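Local coordinates for L-ribulose 3-epimerase (Methylomonas sp. DH-1, PDB 7CJ6), which catalyses the manganese-dependent C3 epimerisation of ketoses, with highest activity toward L-ribulose and lower activity toward sugars such as D-ribulose, D-allulose and D-fructose, at residues A[42-47]-A[66-71]; A[109-114]-A[152-157]; A[183-188]-A[209-214]. One frame throughout, in Å; residues are numbered along the deposited sequence.

Contact 1 (A[42-47]-A[66-71]). With PSJ (D-psicose), chain D.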
loop_
_atom_site.group_PDB
_atom_site.type_symbol
_atom_site.label_atom_id
_atom_site.label_comp_id
_atom_site.label_asym_id
_atom_site.label_seq_id
_atom_site.Cartn_x
_atom_site.Cartn_y
_atom_site.Cartn_z
ATOM N N ILE A 42 2.130 -11.945 19.871
ATOM C CA ILE A 42 0.710 -12.396 19.805
ATOM C C ILE A 42 -0.123 -11.213 19.319
ATOM O O ILE A 42 0.039 -10.113 19.869
ATOM C CB ILE A 42 0.239 -12.946 21.165
ATOM C CG1 ILE A 42 1.190 -14.037 21.663
ATOM C CG2 ILE A 42 -1.207 -13.436 21.076
ATOM C CD1 ILE A 42 1.142 -14.283 23.152
ATOM N N ALA A 43 -0.928 -11.439 18.282
ATOM C CA ALA A 43 -1.875 -10.456 17.712
ATOM C C ALA A 43 -3.165 -10.504 18.536
ATOM O O ALA A 43 -3.853 -11.533 18.485
ATOM C CB ALA A 43 -2.103 -10.757 16.251
ATOM N N LEU A 44 -3.434 -9.443 19.303
ATOM C CA LEU A 44 -4.523 -9.361 20.315
ATOM C C LEU A 44 -5.655 -8.467 19.800
ATOM O O LEU A 44 -6.085 -7.573 20.564
ATOM C CB LEU A 44 -3.966 -8.758 21.607
ATOM C CG LEU A 44 -3.162 -9.686 22.515
ATOM C CD1 LEU A 44 -2.776 -8.951 23.792
ATOM C CD2 LEU A 44 -3.943 -10.957 22.835
ATOM N N LEU A 45 -6.108 -8.674 18.563
ATOM C CA LEU A 45 -7.211 -7.872 17.969
ATOM C C LEU A 45 -8.493 -8.110 18.782
ATOM O O LEU A 45 -9.337 -7.183 18.841
ATOM C CB LEU A 45 -7.382 -8.240 16.492
ATOM C CG LEU A 45 -6.375 -7.593 15.539
ATOM C CD1 LEU A 45 -4.940 -7.860 15.975
ATOM C CD2 LEU A 45 -6.591 -8.076 14.115
ATOM N N ASP A 46 -8.625 -9.291 19.398
ATOM C CA ASP A 46 -9.684 -9.588 20.403
ATOM C C ASP A 46 -9.034 -10.149 21.663
ATOM O O ASP A 46 -8.883 -11.357 21.802
ATOM C CB ASP A 46 -10.741 -10.558 19.875
ATOM C CG ASP A 46 -11.836 -10.860 20.888
ATOM O OD1 ASP A 46 -11.725 -10.387 22.039
ATOM O OD2 ASP A 46 -12.788 -11.566 20.521
ATOM N N PRO A 47 -8.658 -9.292 22.637
ATOM C CA PRO A 47 -7.903 -9.751 23.801
ATOM C C PRO A 47 -8.726 -10.571 24.810
ATOM O O PRO A 47 -8.140 -11.073 25.741
ATOM C CB PRO A 47 -7.358 -8.452 24.425
ATOM C CG PRO A 47 -8.286 -7.351 23.937
ATOM C CD PRO A 47 -8.921 -7.846 22.652
ATOM N N ALA A 66 6.946 -13.365 25.281
ATOM C CA ALA A 66 5.845 -12.837 24.453
ATOM C C ALA A 66 5.820 -11.309 24.546
ATOM O O ALA A 66 6.039 -10.753 25.652
ATOM C CB ALA A 66 4.529 -13.445 24.881
ATOM N N HIS A 67 5.595 -10.662 23.403
ATOM C CA HIS A 67 5.025 -9.297 23.324
ATOM C C HIS A 67 3.680 -9.400 22.600
ATOM O O HIS A 67 3.290 -10.520 22.206
ATOM C CB HIS A 67 6.017 -8.323 22.686
ATOM C CG HIS A 67 7.291 -8.193 23.452
ATOM N ND1 HIS A 67 7.323 -7.794 24.778
ATOM C CD2 HIS A 67 8.575 -8.390 23.077
ATOM C CE1 HIS A 67 8.579 -7.760 25.186
ATOM N NE2 HIS A 67 9.366 -8.116 24.156
ATOM N N ALA A 68 2.982 -8.281 22.453
ATOM C CA ALA A 68 1.626 -8.253 21.864
ATOM C C ALA A 68 1.501 -7.060 20.921
ATOM O O ALA A 68 1.945 -5.960 21.298
ATOM C CB ALA A 68 0.594 -8.203 22.960
ATOM N N SER A 69 0.900 -7.276 19.749
ATOM C CA SER A 69 0.468 -6.196 18.834
ATOM C C SER A 69 -1.044 -6.303 18.637
ATOM O O SER A 69 -1.632 -7.355 18.932
ATOM C CB SER A 69 1.199 -6.224 17.523
ATOM O OG SER A 69 1.133 -7.505 16.915
ATOM N N LEU A 70 -1.649 -5.232 18.155
ATOM C CA LEU A 70 -3.063 -5.275 17.734
ATOM C C LEU A 70 -3.318 -4.094 16.807
ATOM O O LEU A 70 -2.461 -3.203 16.712
ATOM C CB LEU A 70 -3.965 -5.259 18.971
ATOM C CG LEU A 70 -3.885 -4.014 19.853
ATOM C CD1 LEU A 70 -4.819 -2.930 19.341
ATOM C CD2 LEU A 70 -4.218 -4.360 21.295
ATOM N N GLY A 71 -4.434 -4.158 16.096
ATOM C CA GLY A 71 -5.055 -3.001 15.447
ATOM C C GLY A 71 -6.454 -2.865 15.989
ATOM O O GLY A 71 -7.090 -3.916 16.230
HETATM C C1 PSJ D . -0.106 -4.436 9.991
HETATM O O1 PSJ D . 0.152 -4.125 8.618
HETATM C C2 PSJ D . 1.204 -4.438 10.729
HETATM O O2 PSJ D . 2.203 -4.215 10.106
HETATM C C3 PSJ D . 1.235 -4.673 12.209
HETATM O O3 PSJ D . 2.279 -5.574 12.572
HETATM C C4 PSJ D . -0.127 -5.220 12.592
HETATM O O4 PSJ D . -1.031 -4.126 12.489
HETATM C C5 PSJ D . -0.203 -5.806 13.995
HETATM O O5 PSJ D . 1.094 -5.777 14.606
HETATM C C6 PSJ D . -0.738 -7.237 13.946
HETATM O O6 PSJ D . -1.018 -7.724 15.270
HETATM O O HOH W 1 -9.454 -5.130 17.230
#

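Contact 2 (A[109-114]-A[152-157]). With MN (manganese (II) ion), chain C; PSJ (D-psicose), chain D.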
loop_
_atom_site.group_PDB
_atom_site.type_symbol
_atom_site.label_atom_id
_atom_site.label_comp_id
_atom_site.label_asym_id
_atom_site.label_seq_id
_atom_site.Cartn_x
_atom_site.Cartn_y
_atom_site.Cartn_z
ATOM N N CYS A 109 2.420 -3.078 21.124
ATOM C CA CYS A 109 2.812 -2.357 19.885
ATOM C C CYS A 109 1.766 -2.552 18.782
ATOM O O CYS A 109 0.698 -3.139 19.059
ATOM C CB CYS A 109 4.202 -2.791 19.431
ATOM S SG CYS A 109 4.308 -4.515 18.882
ATOM N N GLY A 110 2.050 -2.021 17.589
ATOM C CA GLY A 110 1.178 -2.116 16.405
ATOM C C GLY A 110 0.289 -0.897 16.263
ATOM O O GLY A 110 0.664 0.173 16.776
ATOM N N VAL A 111 -0.852 -1.047 15.584
ATOM C CA VAL A 111 -1.790 0.078 15.305
ATOM C C VAL A 111 -2.780 0.160 16.469
ATOM O O VAL A 111 -3.924 -0.330 16.339
ATOM C CB VAL A 111 -2.456 -0.083 13.925
ATOM C CG1 VAL A 111 -3.301 1.125 13.548
ATOM C CG2 VAL A 111 -1.404 -0.346 12.855
ATOM N N ILE A 112 -2.319 0.742 17.581
ATOM C CA ILE A 112 -3.047 0.826 18.883
ATOM C C ILE A 112 -3.712 2.201 19.010
ATOM O O ILE A 112 -4.442 2.413 19.997
ATOM C CB ILE A 112 -2.080 0.550 20.054
ATOM C CG1 ILE A 112 -0.884 1.507 20.061
ATOM C CG2 ILE A 112 -1.624 -0.898 20.038
ATOM C CD1 ILE A 112 -0.019 1.385 21.292
ATOM N N TYR A 113 -3.476 3.093 18.043
ATOM C CA TYR A 113 -3.797 4.543 18.143
ATOM C C TYR A 113 -4.949 4.903 17.195
ATOM O O TYR A 113 -5.351 6.085 17.141
ATOM C CB TYR A 113 -2.548 5.375 17.847
ATOM C CG TYR A 113 -1.906 5.055 16.521
ATOM C CD1 TYR A 113 -2.287 5.719 15.367
ATOM C CD2 TYR A 113 -0.936 4.074 16.415
ATOM C CE1 TYR A 113 -1.713 5.429 14.141
ATOM C CE2 TYR A 113 -0.350 3.772 15.198
ATOM C CZ TYR A 113 -0.739 4.451 14.057
ATOM O OH TYR A 113 -0.175 4.159 12.850
ATOM N N CYS A 114 -5.472 3.911 16.473
ATOM C CA CYS A 114 -6.577 4.090 15.497
ATOM C C CYS A 114 -7.051 2.723 15.007
ATOM O O CYS A 114 -6.383 1.713 15.313
ATOM C CB CYS A 114 -6.125 4.913 14.298
ATOM S SG CYS A 114 -4.991 4.002 13.218
ATOM N N GLU A 152 2.889 1.884 15.958
ATOM C CA GLU A 152 3.393 1.398 14.651
ATOM C C GLU A 152 2.907 2.327 13.538
ATOM O O GLU A 152 1.691 2.357 13.256
ATOM C CB GLU A 152 2.953 -0.035 14.380
ATOM C CG GLU A 152 3.640 -0.621 13.171
ATOM C CD GLU A 152 3.355 -2.090 12.945
ATOM O OE1 GLU A 152 2.472 -2.629 13.646
ATOM O OE2 GLU A 152 4.001 -2.681 12.064
ATOM N N VAL A 153 3.849 3.047 12.937
ATOM C CA VAL A 153 3.663 3.845 11.694
ATOM C C VAL A 153 3.355 2.855 10.570
ATOM O O VAL A 153 4.199 1.989 10.302
ATOM C CB VAL A 153 4.924 4.687 11.414
ATOM C CG1 VAL A 153 4.849 5.406 10.079
ATOM C CG2 VAL A 153 5.179 5.673 12.543
ATOM N N VAL A 154 2.155 2.920 9.988
ATOM C CA VAL A 154 1.771 2.014 8.868
ATOM C C VAL A 154 1.423 2.863 7.643
ATOM O O VAL A 154 1.291 4.098 7.787
ATOM C CB VAL A 154 0.620 1.087 9.290
ATOM C CG1 VAL A 154 1.091 0.088 10.341
ATOM C CG2 VAL A 154 -0.568 1.888 9.794
ATOM N N ASN A 155 1.275 2.218 6.483
ATOM C CA ASN A 155 1.060 2.904 5.182
ATOM C C ASN A 155 -0.346 3.518 5.151
ATOM O O ASN A 155 -1.137 3.250 6.061
ATOM C CB ASN A 155 1.314 1.972 3.994
ATOM C CG ASN A 155 0.279 0.880 3.837
ATOM O OD1 ASN A 155 -0.886 1.156 3.539
ATOM N ND2 ASN A 155 0.708 -0.364 3.996
ATOM N N ARG A 156 -0.597 4.325 4.123
ATOM C CA ARG A 156 -1.788 5.183 3.913
ATOM C C ARG A 156 -3.068 4.342 3.851
ATOM O O ARG A 156 -4.149 4.907 4.124
ATOM C CB ARG A 156 -1.601 5.939 2.596
ATOM C CG ARG A 156 -1.443 5.020 1.392
ATOM C CD ARG A 156 -0.960 5.740 0.151
ATOM N NE ARG A 156 0.349 6.355 0.359
ATOM C CZ ARG A 156 0.872 7.283 -0.429
ATOM N NH1 ARG A 156 0.198 7.702 -1.485
ATOM N NH2 ARG A 156 2.066 7.787 -0.164
ATOM N N TYR A 157 -2.954 3.068 3.466
ATOM C CA TYR A 157 -4.090 2.124 3.308
ATOM C C TYR A 157 -4.455 1.496 4.659
ATOM O O TYR A 157 -5.454 0.746 4.701
ATOM C CB TYR A 157 -3.761 1.020 2.299
ATOM C CG TYR A 157 -3.349 1.502 0.932
ATOM C CD1 TYR A 157 -4.276 2.026 0.048
ATOM C CD2 TYR A 157 -2.027 1.447 0.524
ATOM C CE1 TYR A 157 -3.906 2.462 -1.214
ATOM C CE2 TYR A 157 -1.634 1.884 -0.730
ATOM C CZ TYR A 157 -2.577 2.399 -1.601
ATOM O OH TYR A 157 -2.198 2.838 -2.838
HETATM MN MN MN C . 4.027 -4.569 11.294
HETATM C C1 PSJ D . -0.106 -4.436 9.991
HETATM O O1 PSJ D . 0.152 -4.125 8.618
HETATM C C2 PSJ D . 1.204 -4.438 10.729
HETATM O O2 PSJ D . 2.203 -4.215 10.106
HETATM C C3 PSJ D . 1.235 -4.673 12.209
HETATM O O3 PSJ D . 2.279 -5.574 12.572
HETATM C C4 PSJ D . -0.127 -5.220 12.592
HETATM O O4 PSJ D . -1.031 -4.126 12.489
HETATM C C5 PSJ D . -0.203 -5.806 13.995
HETATM O O5 PSJ D . 1.094 -5.777 14.606
HETATM C C6 PSJ D . -0.738 -7.237 13.946
HETATM O O6 PSJ D . -1.018 -7.724 15.270
#

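Contact 3 (A[183-188]-A[209-214]). With MN (manganese (II) ion), chain C; PSJ (D-psicose), chain D.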
loop_
_atom_site.group_PDB
_atom_site.type_symbol
_atom_site.label_atom_id
_atom_site.label_comp_id
_atom_site.label_asym_id
_atom_site.label_seq_id
_atom_site.Cartn_x
_atom_site.Cartn_y
_atom_site.Cartn_z
ATOM N N HIS A 183 7.241 2.813 16.626
ATOM C CA HIS A 183 7.345 1.430 16.093
ATOM C C HIS A 183 7.448 1.529 14.566
ATOM O O HIS A 183 6.519 2.072 13.947
ATOM C CB HIS A 183 6.157 0.594 16.606
ATOM C CG HIS A 183 6.078 -0.791 16.060
ATOM N ND1 HIS A 183 5.022 -1.637 16.355
ATOM C CD2 HIS A 183 6.895 -1.475 15.228
ATOM C CE1 HIS A 183 5.205 -2.790 15.745
ATOM N NE2 HIS A 183 6.349 -2.718 15.046
ATOM N N LEU A 184 8.573 1.101 13.985
ATOM C CA LEU A 184 8.786 1.148 12.512
ATOM C C LEU A 184 8.685 -0.265 11.937
ATOM O O LEU A 184 9.057 -1.230 12.636
ATOM C CB LEU A 184 10.147 1.769 12.191
ATOM C CG LEU A 184 10.250 3.285 12.344
ATOM C CD1 LEU A 184 11.655 3.762 11.998
ATOM C CD2 LEU A 184 9.226 3.996 11.477
ATOM N N ASP A 185 8.233 -0.355 10.687
ATOM C CA ASP A 185 7.993 -1.623 9.957
ATOM C C ASP A 185 8.519 -1.434 8.532
ATOM O O ASP A 185 8.073 -0.490 7.851
ATOM C CB ASP A 185 6.502 -1.973 10.014
ATOM C CG ASP A 185 6.149 -3.260 9.298
ATOM O OD1 ASP A 185 6.879 -3.607 8.362
ATOM O OD2 ASP A 185 5.122 -3.887 9.670
ATOM N N THR A 186 9.473 -2.260 8.107
ATOM C CA THR A 186 10.185 -2.078 6.815
ATOM C C THR A 186 9.181 -2.172 5.662
ATOM O O THR A 186 9.355 -1.452 4.664
ATOM C CB THR A 186 11.346 -3.067 6.663
ATOM O OG1 THR A 186 10.834 -4.400 6.705
ATOM C CG2 THR A 186 12.393 -2.869 7.736
ATOM N N TYR A 187 8.171 -3.027 5.786
ATOM C CA TYR A 187 7.095 -3.160 4.771
ATOM C C TYR A 187 6.458 -1.787 4.533
ATOM O O TYR A 187 6.378 -1.349 3.372
ATOM C CB TYR A 187 6.058 -4.195 5.206
ATOM C CG TYR A 187 4.782 -4.144 4.408
ATOM C CD1 TYR A 187 4.742 -4.579 3.095
ATOM C CD2 TYR A 187 3.615 -3.644 4.959
ATOM C CE1 TYR A 187 3.575 -4.527 2.351
ATOM C CE2 TYR A 187 2.436 -3.597 4.233
ATOM C CZ TYR A 187 2.416 -4.038 2.923
ATOM O OH TYR A 187 1.258 -3.988 2.195
ATOM N N HIS A 188 5.995 -1.137 5.604
ATOM C CA HIS A 188 5.289 0.175 5.556
ATOM C C HIS A 188 6.269 1.277 5.150
ATOM O O HIS A 188 5.870 2.192 4.406
ATOM C CB HIS A 188 4.623 0.469 6.904
ATOM C CG HIS A 188 3.559 -0.515 7.253
ATOM N ND1 HIS A 188 2.375 -0.592 6.551
ATOM C CD2 HIS A 188 3.500 -1.465 8.211
ATOM C CE1 HIS A 188 1.626 -1.549 7.064
ATOM N NE2 HIS A 188 2.290 -2.098 8.089
ATOM N N TYR A 209 10.550 -0.275 18.953
ATOM C CA TYR A 209 10.091 -1.570 18.390
ATOM C C TYR A 209 10.204 -1.565 16.868
ATOM O O TYR A 209 9.926 -0.527 16.236
ATOM C CB TYR A 209 8.642 -1.817 18.802
ATOM C CG TYR A 209 8.263 -3.266 18.967
ATOM C CD1 TYR A 209 8.032 -4.082 17.873
ATOM C CD2 TYR A 209 8.123 -3.815 20.228
ATOM C CE1 TYR A 209 7.674 -5.411 18.031
ATOM C CE2 TYR A 209 7.764 -5.140 20.403
ATOM C CZ TYR A 209 7.529 -5.938 19.301
ATOM O OH TYR A 209 7.169 -7.240 19.486
ATOM N N VAL A 210 10.580 -2.713 16.302
ATOM C CA VAL A 210 10.829 -2.869 14.842
ATOM C C VAL A 210 10.111 -4.116 14.329
ATOM O O VAL A 210 10.168 -5.178 14.997
ATOM C CB VAL A 210 12.328 -2.951 14.509
ATOM C CG1 VAL A 210 12.530 -3.400 13.068
ATOM C CG2 VAL A 210 13.028 -1.630 14.770
ATOM N N HIS A 211 9.499 -3.973 13.157
ATOM C CA HIS A 211 8.946 -5.075 12.334
ATOM C C HIS A 211 9.796 -5.196 11.074
ATOM O O HIS A 211 9.990 -4.166 10.386
ATOM C CB HIS A 211 7.463 -4.833 12.021
ATOM C CG HIS A 211 6.549 -5.301 13.100
ATOM N ND1 HIS A 211 5.173 -5.337 12.952
ATOM C CD2 HIS A 211 6.813 -5.776 14.336
ATOM C CE1 HIS A 211 4.633 -5.798 14.061
ATOM N NE2 HIS A 211 5.619 -6.073 14.926
ATOM N N ILE A 212 10.301 -6.405 10.822
ATOM C CA ILE A 212 10.986 -6.783 9.556
ATOM C C ILE A 212 9.968 -7.483 8.657
ATOM O O ILE A 212 9.552 -8.612 9.000
ATOM C CB ILE A 212 12.208 -7.679 9.839
ATOM C CG1 ILE A 212 13.185 -7.008 10.809
ATOM C CG2 ILE A 212 12.874 -8.094 8.539
ATOM C CD1 ILE A 212 13.610 -5.625 10.392
ATOM N N GLY A 213 9.597 -6.828 7.556
ATOM C CA GLY A 213 8.740 -7.394 6.501
ATOM C C GLY A 213 9.250 -7.019 5.125
ATOM O O GLY A 213 9.579 -5.838 4.919
ATOM N N GLU A 214 9.304 -7.991 4.212
ATOM C CA GLU A 214 9.632 -7.764 2.780
ATOM C C GLU A 214 8.525 -6.901 2.153
ATOM O O GLU A 214 7.435 -6.808 2.749
ATOM C CB GLU A 214 9.808 -9.108 2.071
ATOM C CG GLU A 214 10.353 -8.975 0.664
ATOM C CD GLU A 214 11.569 -8.075 0.575
ATOM O OE1 GLU A 214 12.709 -8.595 0.649
ATOM O OE2 GLU A 214 11.380 -6.853 0.449
HETATM MN MN MN C . 4.027 -4.569 11.294
HETATM C C1 PSJ D . -0.106 -4.436 9.991
HETATM O O1 PSJ D . 0.152 -4.125 8.618
HETATM C C2 PSJ D . 1.204 -4.438 10.729
HETATM O O2 PSJ D . 2.203 -4.215 10.106
HETATM C C3 PSJ D . 1.235 -4.673 12.209
HETATM O O3 PSJ D . 2.279 -5.574 12.572
HETATM C C4 PSJ D . -0.127 -5.220 12.592
HETATM O O4 PSJ D . -1.031 -4.126 12.489
HETATM C C5 PSJ D . -0.203 -5.806 13.995
HETATM O O5 PSJ D . 1.094 -5.777 14.606
HETATM C C6 PSJ D . -0.738 -7.237 13.946
HETATM O O6 PSJ D . -1.018 -7.724 15.270
#

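Contact 1 (A[42-47]-A[66-71])
Leu44 CD1 rests on the methyl CB of Ala68, 3.6 Å away, at the apolar centre of this contact. Ile42 extends the patch at one end, where its CD1 meets Ala66 CB. Leu70 extends it at the other, its CB lying against the backbone carbonyl of Leu44. The segments belong to a beta-alpha-beta unit of the TIM barrel: parallel strands 39-43 and 65-72, linked by helix 52-61. Ile42 and Ala68 lie on the outer face of the sheet. Thr55 of helix 52-61 packs on Ile42, and Val99 of helix 83-102 packs on Leu44.

Three backbone bonds join the strands: Ile42 N to His67 O, Ser69 N to Ile42 O, and Leu44 N to Ser69 O. The last is the shortest at 2.8 Å and nearly straight (172°).

Beyond the strand end, the tip of Leu45 leans over the neighbouring strand. With CG anti to the carbonyl carbon (chi1 -80°), the second torsion then turns CD1 over the backbone of Leu70 and Gly71, with Leu70 CA at 3.6 Å. The same methyl is 4.0 Å from O6 of the bound D-psicose. With the methyls gone, as in an alanine here, a gap is likely to open over the Leu70-Gly71 backbone beside the sugar. A water also bridges Leu45 O and Gly71 O.

Ala43 and Ser69 are on the inner face, toward the sugar. Ala43 CB approaches the sugar O6 to 3.4 Å. Ser69 is an established binding residue for D-allulose (D-psicose) and D-fructose. Its OG sits between the backbone N and the carbonyl carbon (chi1 53°), turned into the barrel, and Glu41 is a second hydrogen-bond partner. From the sugar, O6 donates a hydrogen bond of 2.7 Å to Ser69 OG.

Contact 2 (A[109-114]-A[152-157])
Glu152 meets Gly110 and Tyr113 through its backbone, while its carboxylate reaches the metal. Its OE2 binds the manganese ion at 2.0 Å. O2 and O3 of D-psicose bind the same ion, and Asp185, His211 and Glu246 complete the site. Glu152 probably also serves as a proton donor/acceptor. It reaches inward as an extended chain, with CG anti to the backbone N (chi1 -171°). Its CB lies against the carbonyl of Gly110, 3.3 Å from the O atom. Gly110 has a positive phi of 95°, and a side chain there would crowd the sugar O5.

Two bonds fix the backbone behind the carboxylate. Glu152 N donates to Gly110 O at 2.9 Å, from well above the carbonyl plane. Tyr113 OH donates to Glu152 O at 2.6 Å, with the acceptor at the edge of the ring.

Further out, Val111 CG2 packs on Val154 CG1 at 3.6 Å. The same Val111 methyl lies 3.8 Å from the sugar O4. Val111 is also the centre of an inverse gamma turn. The contact joins the C-terminal ends of two neighbouring barrel strands, where TIM barrel enzymes carry their active sites.

Contact 3 (A[183-188]-A[209-214])
His183 points the edge of its imidazole into the face of another imidazole, that of His211. The planes are nearly perpendicular (86°). His183 NE2 sits over the centre of the His211 ring, 3.2 Å from His211 CD2. ND1 of His183 is hydrogen-bonded to the backbone N of Gly110, so NE2 probably carries the proton and directs it at the ring. Tyr209 completes the aromatic cluster. Its edge meets a face of His183 with the planes at 55°, and its CD1 is 3.6 Å from His183 NE2.

The cluster lines the inner face of the TIM barrel, on the adjacent parallel strands 180-185 and 207-212. Backbone bonds from Leu184 N to Tyr209 O, His211 N to Leu184 O, and Thr186 N to His211 O hold the pair in register.

Asp185 and His211 are paired across the strands, and both bind manganese. Asp185 OD2 lies 2.1 Å from the ion and His211 ND1 2.2 Å. His211 NE2 is hydrogen-bonded to Glu41, so both ring nitrogens are engaged and the rotation of the ring is fixed. Asp185 divides its carboxylate: OD2 takes the metal, while OD1 accepts from Tyr187 N at 2.9 Å as the N-cap of helix 186-192.

Thr186 ties the start of that helix to the loop after strand 207-212, where its OG1 donates to Gly213 O at 2.6 Å. Gly213 packs close to Tyr187, and a CB on it would come tight against Tyr187 CB. Tyr187 turns a ring edge, at CD2, to a face of the His188 ring, and its OH is hydrogen-bonded to Tyr157 of the second subunit. His188 NE2 forks between two sugar oxygens, donating to O2 of D-psicose at 2.9 Å and to O1 at 3.0 Å.

In the fold
All three contacts are buried, and all join neighbouring strands of the closed eight-stranded barrel or the loops that follow them. Contacts 1 and 2 adjoin directly, since strands 65-72 and 107-112 are neighbours in the sheet. Contacts 2 and 3 meet at the manganese, to which both supply ligands; Val153 N also probably bonds to His183 O. Contact 1 has no metal ligand. It is mostly apolar on its outer face and holds the O6 end of the sugar. Contact 2 has little side-chain packing and relies on two polar bonds. Contact 3 is the most aromatic. Residues of contacts 2 and 3 reach the second subunit; contact 1 does not.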